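PDB 4R7S: tetratricopeptide repeat protein from Parabacteroides merdae ATCC 43184, which is of unknown function but, as a tetratricopeptide repeat protein built of stacked helices, probably serves as a scaffold for binding other proteins. Local coordinates for residues L47-R52 with L78-S83; D97-L102 with L117-L122; K134-N139 with V143-G148; K202-S207 with A211-L216. All blocks are in the same frame, centred on the assembly; numbering follows the deposited sequence.

Interaction 1: residues L47-R52 with L78-S83. With EDO (1,2-ethanediol), chain H.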
loop_
_atom_site.group_PDB
_atom_site.type_symbol
_atom_site.label_atom_id
_atom_site.label_comp_id
_atom_site.label_asym_id
_atom_site.label_seq_id
_atom_site.Cartn_x
_atom_site.Cartn_y
_atom_site.Cartn_z
ATOM N N LEU A 47 11.894 16.586 2.268
ATOM C CA LEU A 47 13.101 15.861 1.850
ATOM C C LEU A 47 12.840 14.350 1.916
ATOM O O LEU A 47 13.076 13.658 0.929
ATOM C CB LEU A 47 14.323 16.268 2.702
ATOM C CG LEU A 47 15.661 15.585 2.395
ATOM C CD1 LEU A 47 16.226 16.003 1.040
ATOM C CD2 LEU A 47 16.693 15.905 3.469
ATOM N N GLY A 48 12.287 13.879 3.031
ATOM C CA GLY A 48 11.940 12.476 3.207
ATOM C C GLY A 48 11.063 11.958 2.082
ATOM O O GLY A 48 11.369 10.915 1.506
ATOM N N THR A 49 9.995 12.713 1.730
ATOM C CA THR A 49 9.064 12.345 0.666
ATOM C C THR A 49 9.744 12.378 -0.712
ATOM O O THR A 49 9.537 11.445 -1.501
ATOM C CB THR A 49 7.819 13.215 0.706
ATOM O OG1 THR A 49 7.430 13.393 2.063
ATOM C CG2 THR A 49 6.666 12.568 -0.003
ATOM N N ILE A 50 10.560 13.427 -0.986
ATOM C CA ILE A 50 11.333 13.595 -2.228
ATOM C C ILE A 50 12.318 12.403 -2.392
ATOM O O ILE A 50 12.429 11.843 -3.488
ATOM C CB ILE A 50 12.063 14.961 -2.214
ATOM C CG1 ILE A 50 11.062 16.111 -2.413
ATOM C CG2 ILE A 50 13.199 15.020 -3.239
ATOM C CD1 ILE A 50 11.557 17.431 -1.972
ATOM N N GLN A 51 12.991 12.020 -1.290
ATOM C CA GLN A 51 13.924 10.903 -1.232
ATOM C C GLN A 51 13.202 9.574 -1.457
ATOM O O GLN A 51 13.720 8.725 -2.177
ATOM C CB GLN A 51 14.689 10.878 0.103
ATOM C CG GLN A 51 15.692 12.021 0.219
ATOM C CD GLN A 51 16.448 11.983 1.521
ATOM O OE1 GLN A 51 15.889 11.732 2.589
ATOM N NE2 GLN A 51 17.741 12.243 1.464
ATOM N N ARG A 52 12.006 9.408 -0.866
ATOM C CA ARG A 52 11.193 8.193 -1.017
ATOM C C ARG A 52 10.730 8.030 -2.477
ATOM O O ARG A 52 10.792 6.926 -3.008
ATOM C CB ARG A 52 9.976 8.225 -0.069
ATOM C CG ARG A 52 9.244 6.890 0.029
ATOM C CD ARG A 52 7.868 7.039 0.646
ATOM N NE ARG A 52 7.259 5.725 0.848
ATOM C CZ ARG A 52 6.086 5.503 1.429
ATOM N NH1 ARG A 52 5.361 6.516 1.887
ATOM N NH2 ARG A 52 5.626 4.269 1.554
ATOM N N LEU A 78 4.256 10.916 11.015
ATOM C CA LEU A 78 3.937 9.565 11.471
ATOM C C LEU A 78 3.300 8.745 10.376
ATOM O O LEU A 78 3.688 7.597 10.175
ATOM C CB LEU A 78 3.027 9.597 12.719
ATOM C CG LEU A 78 3.705 10.053 14.016
ATOM C CD1 LEU A 78 2.674 10.355 15.067
ATOM C CD2 LEU A 78 4.719 9.019 14.519
ATOM N N GLU A 79 2.363 9.344 9.640
ATOM C CA GLU A 79 1.667 8.701 8.526
ATOM C C GLU A 79 2.649 8.373 7.389
ATOM O O GLU A 79 2.567 7.292 6.826
ATOM C CB GLU A 79 0.524 9.607 8.034
ATOM C CG GLU A 79 -0.259 9.062 6.855
ATOM C CD GLU A 79 -1.191 10.057 6.196
ATOM O OE1 GLU A 79 -2.010 10.674 6.914
ATOM O OE2 GLU A 79 -1.137 10.182 4.952
ATOM N N ASN A 80 3.595 9.266 7.087
ATOM C CA ASN A 80 4.541 9.009 6.007
ATOM C C ASN A 80 5.607 7.974 6.391
ATOM O O ASN A 80 5.884 7.073 5.594
ATOM C CB ASN A 80 5.175 10.317 5.517
ATOM C CG ASN A 80 4.211 11.077 4.637
ATOM O OD1 ASN A 80 4.035 10.795 3.452
ATOM N ND2 ASN A 80 3.462 11.960 5.215
ATOM N N ARG A 81 6.153 8.059 7.602
ATOM C CA ARG A 81 7.178 7.120 8.085
ATOM C C ARG A 81 6.561 5.726 8.329
ATOM O O ARG A 81 7.203 4.717 8.028
ATOM C CB ARG A 81 7.831 7.677 9.354
ATOM C CG ARG A 81 9.161 7.070 9.779
ATOM C CD ARG A 81 9.011 6.944 11.275
ATOM N NE ARG A 81 10.216 7.148 12.056
ATOM C CZ ARG A 81 10.282 6.989 13.374
ATOM N NH1 ARG A 81 9.210 6.604 14.059
ATOM N NH2 ARG A 81 11.418 7.212 14.019
ATOM N N ALA A 82 5.309 5.661 8.828
ATOM C CA ALA A 82 4.669 4.354 9.013
ATOM C C ALA A 82 4.480 3.684 7.651
ATOM O O ALA A 82 4.790 2.504 7.509
ATOM C CB ALA A 82 3.344 4.490 9.739
ATOM N N SER A 83 4.069 4.467 6.633
ATOM C CA SER A 83 3.899 4.003 5.262
ATOM C C SER A 83 5.249 3.565 4.694
ATOM O O SER A 83 5.320 2.560 3.989
ATOM C CB SER A 83 3.292 5.103 4.399
ATOM O OG SER A 83 3.198 4.695 3.046
HETATM C C1 EDO H . 3.561 14.417 1.149
HETATM O O1 EDO H . 3.046 13.085 1.036
HETATM C C2 EDO H . 4.322 14.615 2.495
HETATM O O2 EDO H . 5.555 15.295 2.272
HETATM O O HOH W 1 5.899 9.314 2.186
#
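Thr49 faces Asn80 across the gap between the two helices, their CA atoms 7.8 Å apart, yet the side chains do not bond directly. A 1,2-ethanediol molecule, probably from the crystallisation liquor, spans them: its O2 is hydrogen-bonded to Thr49 OG1 at 2.7 Å, while its O1 makes a weak bond to Asn80 OD1. Threonine suits this place because its hydroxyl, lying beside the backbone N, also reaches Thr45 O and Tyr64 OH. Asn80 ND2 is bonded to Thr76 O, which helps to set the turn of the amide, with OD1 toward the water and the diol. The axes of 47-52 and 78-83, on helices 40-52 and 75-87, run nearly the same way, 28° apart, with helix 57-68 between them in the chain, consistent with the regular stacking of helices in a tetratricopeptide repeat array. One turn further on, Arg52 crosses the gap. With CG anti to the backbone N (chi1 -169°) and the chain extended to NE, the guanidinium comes end-on to Ser83, and NH1 and NH2 both donate to OG, at 3.1 and 2.9 Å, with the oxygen in the guanidinium plane. Water 1 lies at the same group's edge, accepting from NH1 and donating to Asn80 OD1 at 2.7 Å, whereas NE pairs with Glu87. An alanine here removes both donors, and is likely to set Ser83 OG free to turn and leave Glu87 without its charged mate.

Interaction 2: residues D97-L102 with L117-L122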
loop_
_atom_site.group_PDB
_atom_site.type_symbol
_atom_site.label_atom_id
_atom_site.label_comp_id
_atom_site.label_asym_id
_atom_site.label_seq_id
_atom_site.Cartn_x
_atom_site.Cartn_y
_atom_site.Cartn_z
ATOM N N ASP A 97 4.140 3.330 14.840
ATOM C CA ASP A 97 3.861 4.705 14.400
ATOM C C ASP A 97 2.333 4.954 14.257
ATOM O O ASP A 97 1.870 6.041 14.649
ATOM C CB ASP A 97 4.601 5.033 13.099
ATOM C CG ASP A 97 6.041 5.505 13.270
ATOM O OD1 ASP A 97 6.497 5.647 14.435
ATOM O OD2 ASP A 97 6.709 5.728 12.247
ATOM N N TYR A 98 1.551 3.935 13.759
ATOM C CA TYR A 98 0.085 4.044 13.670
ATOM C C TYR A 98 -0.487 4.065 15.079
ATOM O O TYR A 98 -1.457 4.774 15.339
ATOM C CB TYR A 98 -0.562 2.917 12.827
ATOM C CG TYR A 98 -0.248 3.013 11.343
ATOM C CD1 TYR A 98 -0.565 4.163 10.615
ATOM C CD2 TYR A 98 0.339 1.950 10.662
ATOM C CE1 TYR A 98 -0.248 4.274 9.262
ATOM C CE2 TYR A 98 0.638 2.039 9.302
ATOM C CZ TYR A 98 0.357 3.213 8.610
ATOM O OH TYR A 98 0.662 3.346 7.277
ATOM N N ASN A 99 0.152 3.342 16.006
ATOM C CA ASN A 99 -0.286 3.333 17.397
ATOM C C ASN A 99 -0.073 4.698 18.033
ATOM O O ASN A 99 -0.976 5.203 18.690
ATOM C CB ASN A 99 0.427 2.256 18.180
ATOM C CG ASN A 99 -0.083 0.876 17.884
ATOM O OD1 ASN A 99 -1.130 0.669 17.217
ATOM N ND2 ASN A 99 0.652 -0.101 18.403
ATOM N N THR A 100 1.075 5.320 17.779
ATOM C CA THR A 100 1.358 6.675 18.255
ATOM C C THR A 100 0.296 7.610 17.661
ATOM O O THR A 100 -0.370 8.355 18.392
ATOM C CB THR A 100 2.807 7.110 17.875
ATOM O OG1 THR A 100 3.753 6.204 18.446
ATOM C CG2 THR A 100 3.129 8.543 18.311
ATOM N N LEU A 101 0.123 7.535 16.337
ATOM C CA LEU A 101 -0.842 8.358 15.617
ATOM C C LEU A 101 -2.265 8.199 16.176
ATOM O O LEU A 101 -2.878 9.201 16.536
ATOM C CB LEU A 101 -0.817 8.003 14.114
ATOM C CG LEU A 101 -1.172 9.095 13.166
ATOM C CD1 LEU A 101 -0.683 8.754 11.788
ATOM C CD2 LEU A 101 -2.653 9.320 13.129
ATOM N N LEU A 102 -2.765 6.945 16.271
ATOM C CA LEU A 102 -4.138 6.638 16.674
ATOM C C LEU A 102 -4.429 6.832 18.180
ATOM O O LEU A 102 -5.582 7.064 18.533
ATOM C CB LEU A 102 -4.549 5.236 16.185
ATOM C CG LEU A 102 -4.747 5.190 14.650
ATOM C CD1 LEU A 102 -4.720 3.783 14.105
ATOM C CD2 LEU A 102 -5.994 5.983 14.213
ATOM N N LEU A 117 -5.162 -3.192 7.872
ATOM C CA LEU A 117 -4.488 -4.073 6.916
ATOM C C LEU A 117 -3.304 -4.772 7.565
ATOM O O LEU A 117 -3.157 -5.985 7.375
ATOM C CB LEU A 117 -3.997 -3.285 5.693
ATOM C CG LEU A 117 -5.049 -2.644 4.780
ATOM C CD1 LEU A 117 -4.372 -1.934 3.614
ATOM C CD2 LEU A 117 -6.057 -3.675 4.246
ATOM N N LEU A 118 -2.453 -4.015 8.332
ATOM C CA LEU A 118 -1.292 -4.578 9.032
ATOM C C LEU A 118 -1.714 -5.675 9.976
ATOM O O LEU A 118 -1.032 -6.704 10.058
ATOM C CB LEU A 118 -0.516 -3.528 9.838
ATOM C CG LEU A 118 0.467 -2.642 9.126
ATOM C CD1 LEU A 118 1.201 -1.802 10.132
ATOM C CD2 LEU A 118 1.484 -3.457 8.314
ATOM N N TYR A 119 -2.826 -5.450 10.707
ATOM C CA TYR A 119 -3.353 -6.407 11.660
ATOM C C TYR A 119 -3.796 -7.690 10.928
ATOM O O TYR A 119 -3.633 -8.786 11.477
ATOM C CB TYR A 119 -4.512 -5.799 12.474
ATOM C CG TYR A 119 -4.105 -4.971 13.681
ATOM C CD1 TYR A 119 -3.034 -5.355 14.490
ATOM C CD2 TYR A 119 -4.846 -3.853 14.067
ATOM C CE1 TYR A 119 -2.687 -4.625 15.630
ATOM C CE2 TYR A 119 -4.509 -3.119 15.202
ATOM C CZ TYR A 119 -3.424 -3.505 15.980
ATOM O OH TYR A 119 -3.097 -2.795 17.109
ATOM N N ILE A 120 -4.315 -7.558 9.676
ATOM C CA ILE A 120 -4.727 -8.716 8.879
ATOM C C ILE A 120 -3.466 -9.538 8.596
ATOM O O ILE A 120 -3.423 -10.724 8.919
ATOM C CB ILE A 120 -5.495 -8.329 7.584
ATOM C CG1 ILE A 120 -6.907 -7.814 7.882
ATOM C CG2 ILE A 120 -5.550 -9.506 6.602
ATOM C CD1 ILE A 120 -7.579 -7.112 6.673
ATOM N N GLN A 121 -2.435 -8.877 8.065
ATOM C CA GLN A 121 -1.139 -9.451 7.727
ATOM C C GLN A 121 -0.494 -10.115 8.938
ATOM O O GLN A 121 0.145 -11.148 8.774
ATOM C CB GLN A 121 -0.235 -8.359 7.161
ATOM C CG GLN A 121 1.164 -8.795 6.752
ATOM C CD GLN A 121 1.990 -7.649 6.220
ATOM O OE1 GLN A 121 1.477 -6.623 5.736
ATOM N NE2 GLN A 121 3.298 -7.812 6.278
ATOM N N LEU A 122 -0.698 -9.562 10.144
ATOM C CA LEU A 122 -0.121 -10.110 11.376
ATOM C C LEU A 122 -1.021 -11.161 12.029
ATOM O O LEU A 122 -0.773 -11.509 13.191
ATOM C CB LEU A 122 0.171 -8.991 12.383
ATOM C CG LEU A 122 1.389 -8.087 12.101
ATOM C CD1 LEU A 122 1.492 -6.980 13.149
ATOM C CD2 LEU A 122 2.693 -8.873 12.116
#
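Tyr98 presents the edge of its ring to Leu118, and the two side chains meet at about a right angle. The touching atoms are ring carbons CD2 and CE2 on one side and the methyl CD1 on the other, with CD2 to CD1 at 3.9 Å. Because the methyl lies near the ring plane, this is ordinary apolar packing at a ring rim and not a CH-pi contact over a face. The aromatic group gets there with CG anti to its own carbonyl carbon (chi1 -69°), which sends the ring out across a wide interval: the CA atoms of Tyr98 and Leu118 are 9.9 Å apart. Long side chains suit such spacing, and both residues are buried. Tyr98 also rests on Cys114 and on Ala82 of helix 75-87, so its ring lies where three helices meet.

Nearer the surface, Asn99 and Tyr119 cross obliquely, the amide and ring planes 39° apart. Asn99 OD1 and Tyr119 OH come within 4.0 Å, too far for a hydrogen bond; the amide oxygen instead accepts from Arg115. Tyr119 packs edge-to-face with Trp127, which draws in helix 125-138. Helices 91-104 and 109-121 are successive helices of the tetratricopeptide repeat region, and only 94 Å² is buried between the segments. With no hydrogen bond across the two segments, their mutual attraction rests on dispersion and the burial of apolar surface where the leucine methyl meets the tyrosine edge, while the polar group of Asn99 and the ring of Tyr119 find firmer partners outside them.

Interaction 3: residues K134-N139 with V143-G148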
loop_
_atom_site.group_PDB
_atom_site.type_symbol
_atom_site.label_atom_id
_atom_site.label_comp_id
_atom_site.label_asym_id
_atom_site.label_seq_id
_atom_site.Cartn_x
_atom_site.Cartn_y
_atom_site.Cartn_z
ATOM N N LYS A 134 -14.262 1.253 13.260
ATOM C CA LYS A 134 -13.992 2.635 13.681
ATOM C C LYS A 134 -14.173 3.580 12.516
ATOM O O LYS A 134 -14.748 4.643 12.714
ATOM C CB LYS A 134 -12.577 2.790 14.291
ATOM C CG LYS A 134 -12.363 4.075 15.113
ATOM C CD LYS A 134 -13.060 4.072 16.488
ATOM C CE LYS A 134 -13.020 5.416 17.170
ATOM N NZ LYS A 134 -13.783 5.407 18.449
ATOM N N ILE A 135 -13.699 3.198 11.302
ATOM C CA ILE A 135 -13.857 4.002 10.082
ATOM C C ILE A 135 -15.355 4.168 9.772
ATOM O O ILE A 135 -15.826 5.293 9.639
ATOM C CB ILE A 135 -13.095 3.420 8.859
ATOM C CG1 ILE A 135 -11.601 3.250 9.171
ATOM C CG2 ILE A 135 -13.319 4.322 7.624
ATOM C CD1 ILE A 135 -10.766 2.561 8.163
ATOM N N LEU A 136 -16.102 3.059 9.712
ATOM C CA LEU A 136 -17.538 3.088 9.418
ATOM C C LEU A 136 -18.371 3.854 10.472
ATOM O O LEU A 136 -19.444 4.361 10.151
ATOM C CB LEU A 136 -18.065 1.667 9.256
ATOM C CG LEU A 136 -17.675 1.026 7.946
ATOM C CD1 LEU A 136 -17.729 -0.470 8.051
ATOM C CD2 LEU A 136 -18.502 1.585 6.784
ATOM N N GLU A 137 -17.865 3.955 11.702
ATOM C CA GLU A 137 -18.510 4.677 12.796
ATOM C C GLU A 137 -18.335 6.193 12.554
ATOM O O GLU A 137 -19.221 6.967 12.941
ATOM C CB GLU A 137 -17.893 4.204 14.131
ATOM C CG GLU A 137 -18.094 5.060 15.369
ATOM C CD GLU A 137 -17.264 4.616 16.563
ATOM O OE1 GLU A 137 -16.960 3.402 16.669
ATOM O OE2 GLU A 137 -16.909 5.486 17.393
ATOM N N VAL A 138 -17.216 6.617 11.892
ATOM C CA VAL A 138 -16.974 8.049 11.611
ATOM C C VAL A 138 -17.344 8.391 10.151
ATOM O O VAL A 138 -17.523 9.556 9.823
ATOM C CB VAL A 138 -15.532 8.557 11.958
ATOM C CG1 VAL A 138 -15.117 8.188 13.379
ATOM C CG2 VAL A 138 -14.496 8.080 10.953
ATOM N N ASN A 139 -17.445 7.391 9.286
ATOM C CA ASN A 139 -17.726 7.578 7.867
ATOM C C ASN A 139 -18.460 6.344 7.391
ATOM O O ASN A 139 -17.847 5.392 6.889
ATOM C CB ASN A 139 -16.406 7.829 7.121
ATOM C CG ASN A 139 -16.456 7.949 5.625
ATOM O OD1 ASN A 139 -17.512 8.051 5.010
ATOM N ND2 ASN A 139 -15.287 7.944 5.005
ATOM N N VAL A 143 -16.103 2.919 1.594
ATOM C CA VAL A 143 -16.059 1.716 0.775
ATOM C C VAL A 143 -14.866 0.863 1.199
ATOM O O VAL A 143 -15.005 -0.365 1.350
ATOM C CB VAL A 143 -15.966 2.125 -0.719
ATOM C CG1 VAL A 143 -15.540 0.965 -1.610
ATOM C CG2 VAL A 143 -17.270 2.758 -1.200
ATOM N N ARG A 144 -13.684 1.501 1.375
ATOM C CA ARG A 144 -12.469 0.760 1.718
ATOM C C ARG A 144 -12.561 0.099 3.094
ATOM O O ARG A 144 -11.911 -0.928 3.290
ATOM C CB ARG A 144 -11.177 1.595 1.577
ATOM C CG ARG A 144 -11.041 2.774 2.507
ATOM C CD ARG A 144 -9.795 3.565 2.185
ATOM N NE ARG A 144 -9.591 4.574 3.218
ATOM C CZ ARG A 144 -8.468 5.253 3.407
ATOM N NH1 ARG A 144 -7.425 5.066 2.602
ATOM N NH2 ARG A 144 -8.376 6.131 4.399
ATOM N N ALA A 145 -13.402 0.619 4.005
ATOM C CA ALA A 145 -13.593 -0.007 5.310
ATOM C C ALA A 145 -14.296 -1.372 5.137
ATOM O O ALA A 145 -13.877 -2.368 5.732
ATOM C CB ALA A 145 -14.394 0.900 6.210
ATOM N N ARG A 146 -15.297 -1.418 4.238
ATOM C CA ARG A 146 -16.068 -2.614 3.892
ATOM C C ARG A 146 -15.154 -3.613 3.193
ATOM O O ARG A 146 -15.213 -4.795 3.501
ATOM C CB ARG A 146 -17.314 -2.255 3.039
ATOM C CG ARG A 146 -18.357 -1.434 3.822
ATOM C CD ARG A 146 -19.706 -1.301 3.118
ATOM N NE ARG A 146 -20.613 -0.444 3.884
ATOM C CZ ARG A 146 -21.437 -0.851 4.850
ATOM N NH1 ARG A 146 -21.525 -2.140 5.165
ATOM N NH2 ARG A 146 -22.186 0.026 5.502
ATOM N N LEU A 147 -14.244 -3.129 2.338
ATOM C CA LEU A 147 -13.261 -3.969 1.655
ATOM C C LEU A 147 -12.278 -4.566 2.650
ATOM O O LEU A 147 -11.928 -5.730 2.542
ATOM C CB LEU A 147 -12.519 -3.131 0.624
ATOM C CG LEU A 147 -11.711 -3.875 -0.417
ATOM C CD1 LEU A 147 -12.612 -4.660 -1.359
ATOM C CD2 LEU A 147 -10.909 -2.891 -1.223
ATOM N N GLY A 148 -11.884 -3.776 3.642
ATOM C CA GLY A 148 -11.035 -4.244 4.728
ATOM C C GLY A 148 -11.674 -5.447 5.397
ATOM O O GLY A 148 -11.014 -6.471 5.581
#
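Helices 125-138 and 143-156 form an antiparallel helical hairpin of the kind from which tetratricopeptide repeat proteins are built, and here the end of the first packs on the start of the second, joined by a short loop. The segment axes approach to 9.1 Å with their directions 154° apart. The small side chain of Ala145 is consistent with so close an approach: its single methyl meets both Ile135 and Leu136, and the CA atoms of Ile135 and Ala145 are only 6.2 Å apart. Ala145 CB lies 3.9 Å from Ile135 CG2 and 3.7 Å from Leu136 CG, so two branched residues, consecutive in sequence, receive one small one. Ile135 offers its CG2 branch, which is anti to the backbone N, while CG1 lies beside that N.

At the outer margin Leu136 CD2 sits over one face of the Arg146 guanidinium, 4.1 Å from NE, the side chains crossing at about a right angle. The extended arginine can thus lend a flat surface to an aliphatic neighbour, and it also rests on Tyr168 and Leu169 of helix 159-172. Where the first helix finishes, Ile135 O accepts from both Val138 N and Asn139 N, and Asn139 ND2 is bonded to Gln109. Arg144 turns elsewhere, to a salt bridge with Glu110. Since no hydrogen bond or salt bridge joins the two segments, shape and hydrophobic burial hold them, and the polar groups of Asn139 and Arg144 instead tie the hairpin to helix 109-121.

Interaction 4: residues K202-S207 with A211-L216; sequences KVFTES and ANLYVL
Phe204 drives the edge of its ring into one face of Tyr214, a T-shaped stack with centroids 5.0 Å apart and planes at 78°. Its closest approach is 3.5 Å, from Phe204 CE2 to Tyr214 CE1, and CZ stands above the tyrosine face, offset toward its rim. This is the tight part of the contact, together with a single methyl: Leu213 CD2 lies 3.8 Å from Val203 CB and the same distance from Phe204 CE1. Leucine suits the spot because, with CG anti to the backbone N (chi1 -157°), it reaches across and puts one branch between a beta-branched valine and an aromatic ring. An alanine in place of Tyr214 takes away the ring that Phe204 meets edge-on, and would probably open a gap and let the phenyl ring shift.

The backbones themselves stay well apart, with segment axes 11.8 Å from each other at closest, so bulky side chains must do the bridging. Away from the interface, Thr205 is exposed to solvent, and Lys202 and Glu206 form only a long ion pair along their own helix. Helices 193-206 and 211-223 follow each other in the chain as a helical hairpin, the segment axes 131° apart, consistent with the repeat fold. Arg217 adds a cation-pi contact to Phe204, Val203 and Leu213 both lean on Glu181 of helix 178-189, and Tyr214 packs against Asp233, Lys236 and Ala237 of helix 227-238.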
loop_
_atom_site.group_PDB
_atom_site.type_symbol
_atom_site.label_atom_id
_atom_site.label_comp_id
_atom_site.label_asym_id
_atom_site.label_seq_id
_atom_site.Cartn_x
_atom_site.Cartn_y
_atom_site.Cartn_z
ATOM N N LYS A 202 -13.449 -11.049 -16.767
ATOM C CA LYS A 202 -14.156 -9.778 -16.801
ATOM C C LYS A 202 -13.158 -8.619 -16.781
ATOM O O LYS A 202 -13.295 -7.694 -17.567
ATOM C CB LYS A 202 -15.175 -9.679 -15.639
ATOM C CG LYS A 202 -16.124 -8.489 -15.771
ATOM C CD LYS A 202 -17.571 -8.851 -15.474
ATOM C CE LYS A 202 -18.520 -7.716 -15.818
ATOM N NZ LYS A 202 -18.639 -7.478 -17.291
ATOM N N VAL A 203 -12.147 -8.691 -15.917
ATOM C CA VAL A 203 -11.131 -7.657 -15.753
ATOM C C VAL A 203 -10.261 -7.576 -17.013
ATOM O O VAL A 203 -9.955 -6.482 -17.492
ATOM C CB VAL A 203 -10.265 -7.920 -14.502
ATOM C CG1 VAL A 203 -9.322 -6.744 -14.230
ATOM C CG2 VAL A 203 -11.138 -8.193 -13.293
ATOM N N PHE A 204 -9.858 -8.743 -17.535
ATOM C CA PHE A 204 -9.022 -8.831 -18.718
ATOM C C PHE A 204 -9.738 -8.272 -19.921
ATOM O O PHE A 204 -9.093 -7.608 -20.721
ATOM C CB PHE A 204 -8.585 -10.279 -18.978
ATOM C CG PHE A 204 -7.258 -10.653 -18.355
ATOM C CD1 PHE A 204 -7.194 -11.142 -17.057
ATOM C CD2 PHE A 204 -6.075 -10.546 -19.079
ATOM C CE1 PHE A 204 -5.968 -11.478 -16.478
ATOM C CE2 PHE A 204 -4.852 -10.895 -18.504
ATOM C CZ PHE A 204 -4.806 -11.355 -17.204
ATOM N N THR A 205 -11.065 -8.476 -20.025
ATOM C CA THR A 205 -11.853 -8.010 -21.171
ATOM C C THR A 205 -12.133 -6.493 -21.118
ATOM O O THR A 205 -12.092 -5.830 -22.161
ATOM C CB THR A 205 -13.169 -8.817 -21.261
ATOM O OG1 THR A 205 -12.863 -10.215 -21.162
ATOM C CG2 THR A 205 -13.957 -8.560 -22.564
ATOM N N GLU A 206 -12.403 -5.958 -19.922
ATOM C CA GLU A 206 -12.842 -4.582 -19.717
ATOM C C GLU A 206 -11.807 -3.600 -19.186
ATOM O O GLU A 206 -12.088 -2.400 -19.170
ATOM C CB GLU A 206 -14.007 -4.587 -18.714
ATOM C CG GLU A 206 -15.210 -5.417 -19.136
ATOM C CD GLU A 206 -16.214 -4.772 -20.066
ATOM O OE1 GLU A 206 -16.038 -3.588 -20.442
ATOM O OE2 GLU A 206 -17.190 -5.468 -20.421
ATOM N N SER A 207 -10.659 -4.075 -18.701
ATOM C CA SER A 207 -9.686 -3.193 -18.060
ATOM C C SER A 207 -8.223 -3.680 -18.319
ATOM O O SER A 207 -7.966 -4.416 -19.273
ATOM C CB SER A 207 -10.019 -3.130 -16.562
ATOM O OG SER A 207 -9.091 -2.450 -15.733
ATOM N N ALA A 211 -0.407 -7.054 -11.826
ATOM C CA ALA A 211 0.556 -8.150 -11.826
ATOM C C ALA A 211 0.005 -9.323 -11.000
ATOM O O ALA A 211 0.125 -10.488 -11.404
ATOM C CB ALA A 211 1.874 -7.664 -11.240
ATOM N N ASN A 212 -0.666 -8.988 -9.863
ATOM C CA ASN A 212 -1.299 -9.922 -8.935
ATOM C C ASN A 212 -2.319 -10.799 -9.643
ATOM O O ASN A 212 -2.385 -12.000 -9.370
ATOM C CB ASN A 212 -1.965 -9.148 -7.800
ATOM C CG ASN A 212 -1.039 -8.790 -6.665
ATOM O OD1 ASN A 212 0.172 -8.966 -6.719
ATOM N ND2 ASN A 212 -1.594 -8.283 -5.597
ATOM N N LEU A 213 -3.082 -10.204 -10.587
ATOM C CA LEU A 213 -4.088 -10.925 -11.336
ATOM C C LEU A 213 -3.434 -11.854 -12.358
ATOM O O LEU A 213 -3.995 -12.921 -12.636
ATOM C CB LEU A 213 -5.116 -9.986 -11.991
ATOM C CG LEU A 213 -6.460 -10.659 -12.292
ATOM C CD1 LEU A 213 -7.227 -11.000 -11.001
ATOM C CD2 LEU A 213 -7.280 -9.865 -13.299
ATOM N N TYR A 214 -2.234 -11.497 -12.871
ATOM C CA TYR A 214 -1.524 -12.390 -13.792
ATOM C C TYR A 214 -1.020 -13.600 -13.004
ATOM O O TYR A 214 -1.166 -14.720 -13.481
ATOM C CB TYR A 214 -0.383 -11.681 -14.534
ATOM C CG TYR A 214 -0.805 -10.962 -15.798
ATOM C CD1 TYR A 214 -0.919 -11.645 -17.007
ATOM C CD2 TYR A 214 -1.058 -9.594 -15.795
ATOM C CE1 TYR A 214 -1.319 -10.993 -18.176
ATOM C CE2 TYR A 214 -1.441 -8.924 -16.964
ATOM C CZ TYR A 214 -1.547 -9.625 -18.159
ATOM O OH TYR A 214 -1.866 -8.967 -19.331
ATOM N N VAL A 215 -0.519 -13.387 -11.757
ATOM C CA VAL A 215 -0.076 -14.483 -10.865
ATOM C C VAL A 215 -1.281 -15.389 -10.579
ATOM O O VAL A 215 -1.176 -16.600 -10.744
ATOM C CB VAL A 215 0.591 -13.976 -9.554
ATOM C CG1 VAL A 215 0.713 -15.087 -8.505
ATOM C CG2 VAL A 215 1.950 -13.365 -9.834
ATOM N N LEU A 216 -2.434 -14.778 -10.211
ATOM C CA LEU A 216 -3.694 -15.457 -9.923
ATOM C C LEU A 216 -4.149 -16.311 -11.115
ATOM O O LEU A 216 -4.418 -17.506 -10.928
ATOM C CB LEU A 216 -4.797 -14.459 -9.515
ATOM C CG LEU A 216 -6.030 -15.109 -8.846
ATOM C CD1 LEU A 216 -5.648 -15.881 -7.565
ATOM C CD2 LEU A 216 -7.111 -14.096 -8.566
#

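Overall arrangement
The four contacts come in series along an all-helical chain, each closing before the next opens. Interactions 1 and 2 touch, their centres 16 Å apart: helices 75-87 and 91-104 are consecutive, joined by the Arg81-Asp97 salt bridge and by Ala82 packing on Tyr98. Interaction 2 in turn meets interaction 3, 15 Å away between centres, where Ile120 CD1 packs on Gly148 O. Interaction 4 stands apart, its nearest atoms about 12 Å from interactions 2 and 3, and lies across the chain's centre from interactions 1 and 2. Such packing between helices, repeated along the chain, is consistent with an elongated solenoid, as in other tetratricopeptide repeat proteins.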